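Local coordinates for protein putative hyaluronoglucosaminidase (PDB 6PWI) that probably acts as a hexosaminidase of glycoside hydrolase family 84, removing N-acetylhexosamine residues from glycans, at residues 582-585 and 586-590. Sequence-based numbering, arbitrary orientation.
Sequences YVLG and EEEYT
With CG of Tyr-582 trans to its own N (chi1 -170°) and CG of Glu-586 turned back beside the backbone N (chi1 -79°), ring and carboxylate come together one turn apart on the same helix. OE1 of Glu-586 lies 3.5 Å from CD2 of Tyr-582, in an oblique approach with the carboxylate plane 60° from the ring plane. The ring's far end is held elsewhere: OH is hydrogen-bonded to the backbone O of Ser-621, and Tyr-563 meets the ring edge-to-face. Next along the surface, the extended chain of Glu-587 brings OE2 to 3.7 Å from CG1 of Val-583. Glu-588 instead bends at chi2 and runs beside Leu-584; its CG is 4.0 Å from Leu-584 CD1. Underneath, Glu-586 N and Glu-587 N donate hydrogen bonds to the carbonyl oxygens of Tyr-582 and Val-583, and Glu-588 N to Leu-584 O at 3.0 Å. Tyr-589 N donates a hydrogen bond to Gly-585 O at 3.2 Å, and that oxygen accepts a second from Ser-559 OG, tying the buried glycine to helix 540-572. These i to i+4 bonds and side-chain pairs are characteristic of an alpha-helix, here helix 575-591 of the helical region following the catalytic barrel, packed against helices 540-572 and 613-623.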
ATOM      1  N   TYR A 582      25.409  17.584  29.431  1.00 25.47           N
ATOM      2  CA  TYR A 582      26.097  16.446  28.845  1.00 24.61           C
ATOM      3  C   TYR A 582      25.578  15.157  29.481  1.00 24.34           C
ATOM      4  O   TYR A 582      25.260  14.198  28.786  1.00 25.14           O
ATOM      5  CB  TYR A 582      27.610  16.587  29.014  1.00 23.46           C
ATOM      6  CG  TYR A 582      28.427  15.585  28.239  1.00 22.82           C
ATOM      7  CD1 TYR A 582      28.918  15.891  26.977  1.00 22.76           C
ATOM      8  CD2 TYR A 582      28.724  14.335  28.767  1.00 21.85           C
ATOM      9  CE1 TYR A 582      29.679  14.980  26.257  1.00 22.07           C
ATOM     10  CE2 TYR A 582      29.474  13.409  28.057  1.00 21.43           C
ATOM     11  CZ  TYR A 582      29.950  13.732  26.797  1.00 21.54           C
ATOM     12  OH  TYR A 582      30.691  12.831  26.091  1.00 21.09           O
ATOM     13  N   VAL A 583      25.472  15.163  30.810  1.00 24.44           N
ATOM     14  CA  VAL A 583      24.996  14.022  31.567  1.00 25.18           C
ATOM     15  C   VAL A 583      23.542  13.719  31.196  1.00 26.90           C
ATOM     16  O   VAL A 583      23.203  12.559  30.960  1.00 27.54           O
ATOM     17  CB  VAL A 583      25.208  14.232  33.079  1.00 24.88           C
ATOM     18  CG1 VAL A 583      24.437  13.221  33.915  1.00 24.28           C
ATOM     19  CG2 VAL A 583      26.694  14.185  33.427  1.00 24.54           C
ATOM     20  N   LEU A 584      22.697  14.760  31.119  1.00 27.22           N
ATOM     21  CA  LEU A 584      21.317  14.581  30.696  1.00 27.86           C
ATOM     22  C   LEU A 584      21.290  13.942  29.305  1.00 29.79           C
ATOM     23  O   LEU A 584      20.512  13.023  29.057  1.00 31.42           O
ATOM     24  CB  LEU A 584      20.564  15.917  30.749  1.00 27.28           C
ATOM     25  CG  LEU A 584      19.080  15.869  30.366  1.00 28.67           C
ATOM     26  CD1 LEU A 584      18.320  14.796  31.137  1.00 27.46           C
ATOM     27  CD2 LEU A 584      18.412  17.226  30.547  1.00 28.72           C
ATOM     28  N   GLY A 585      22.191  14.393  28.422  1.00 30.43           N
ATOM     29  CA  GLY A 585      22.310  13.869  27.071  1.00 30.20           C
ATOM     30  C   GLY A 585      22.597  12.372  27.049  1.00 31.12           C
ATOM     31  O   GLY A 585      22.009  11.646  26.254  1.00 31.24           O
ATOM     32  N   GLU A 586      23.501  11.923  27.927  1.00 32.44           N
ATOM     33  CA  GLU A 586      23.886  10.522  28.010  1.00 33.09           C
ATOM     34  C   GLU A 586      22.717   9.666  28.495  1.00 32.87           C
ATOM     35  O   GLU A 586      22.553   8.539  28.036  1.00 33.74           O
ATOM     36  CB  GLU A 586      25.026  10.339  29.008  1.00 34.14           C
ATOM     37  CG  GLU A 586      26.400  10.705  28.486  1.00 35.82           C
ATOM     38  CD  GLU A 586      27.421  10.694  29.613  1.00 36.89           C
ATOM     39  OE1 GLU A 586      27.356  11.595  30.470  1.00 36.73           O
ATOM     40  OE2 GLU A 586      28.250   9.762  29.660  1.00 37.74           O
ATOM     41  N   GLU A 587      21.935  10.194  29.448  1.00 34.27           N
ATOM     42  CA  GLU A 587      20.862   9.444  30.086  1.00 35.60           C
ATOM     43  C   GLU A 587      19.716   9.252  29.099  1.00 33.21           C
ATOM     44  O   GLU A 587      19.101   8.189  29.068  1.00 30.84           O
ATOM     45  CB  GLU A 587      20.370  10.121  31.369  1.00 39.05           C
ATOM     46  CG  GLU A 587      21.367  10.056  32.517  1.00 45.06           C
ATOM     47  CD  GLU A 587      21.094  10.968  33.710  1.00 50.17           C
ATOM     48  OE1 GLU A 587      20.199  11.847  33.611  1.00 50.80           O
ATOM     49  OE2 GLU A 587      21.782  10.801  34.745  1.00 50.84           O
ATOM     50  N   GLU A 588      19.461  10.284  28.285  1.00 32.57           N
ATOM     51  CA  GLU A 588      18.385  10.241  27.307  1.00 32.53           C
ATOM     52  C   GLU A 588      18.725   9.266  26.182  1.00 31.31           C
ATOM     53  O   GLU A 588      17.858   8.519  25.737  1.00 31.72           O
ATOM     54  CB  GLU A 588      18.043  11.637  26.792  1.00 33.49           C
ATOM     55  CG  GLU A 588      17.514  12.564  27.868  1.00 37.98           C
ATOM     56  CD  GLU A 588      16.134  12.259  28.436  1.00 44.09           C
ATOM     57  OE1 GLU A 588      15.606  11.140  28.201  1.00 45.22           O
ATOM     58  OE2 GLU A 588      15.581  13.153  29.116  1.00 48.12           O
ATOM     59  N   TYR A 589      19.987   9.258  25.737  1.00 29.46           N
ATOM     60  CA  TYR A 589      20.374   8.308  24.710  1.00 28.65           C
ATOM     61  C   TYR A 589      20.153   6.887  25.221  1.00 29.48           C
ATOM     62  O   TYR A 589      19.606   6.055  24.495  1.00 32.17           O
ATOM     63  CB  TYR A 589      21.792   8.522  24.173  1.00 27.56           C
ATOM     64  CG  TYR A 589      22.182   7.504  23.128  1.00 27.50           C
ATOM     65  CD1 TYR A 589      21.531   7.463  21.905  1.00 27.93           C
ATOM     66  CD2 TYR A 589      23.155   6.545  23.373  1.00 28.02           C
ATOM     67  CE1 TYR A 589      21.850   6.519  20.942  1.00 28.64           C
ATOM     68  CE2 TYR A 589      23.487   5.590  22.421  1.00 28.69           C
ATOM     69  CZ  TYR A 589      22.832   5.579  21.200  1.00 29.51           C
ATOM     70  OH  TYR A 589      23.142   4.663  20.234  1.00 29.69           O
ATOM     71  N   THR A 590      20.572   6.614  26.467  1.00 27.70           N
ATOM     72  CA  THR A 590      20.384   5.284  27.032  1.00 26.60           C
ATOM     73  C   THR A 590      18.896   4.942  27.066  1.00 25.35           C
ATOM     74  O   THR A 590      18.511   3.849  26.663  1.00 25.91           O
ATOM     75  CB  THR A 590      21.112   5.105  28.370  1.00 25.97           C
ATOM     76  OG1 THR A 590      22.479   4.955  27.999  1.00 26.62           O
ATOM     77  CG2 THR A 590      20.688   3.860  29.123  1.00 23.35           C
TER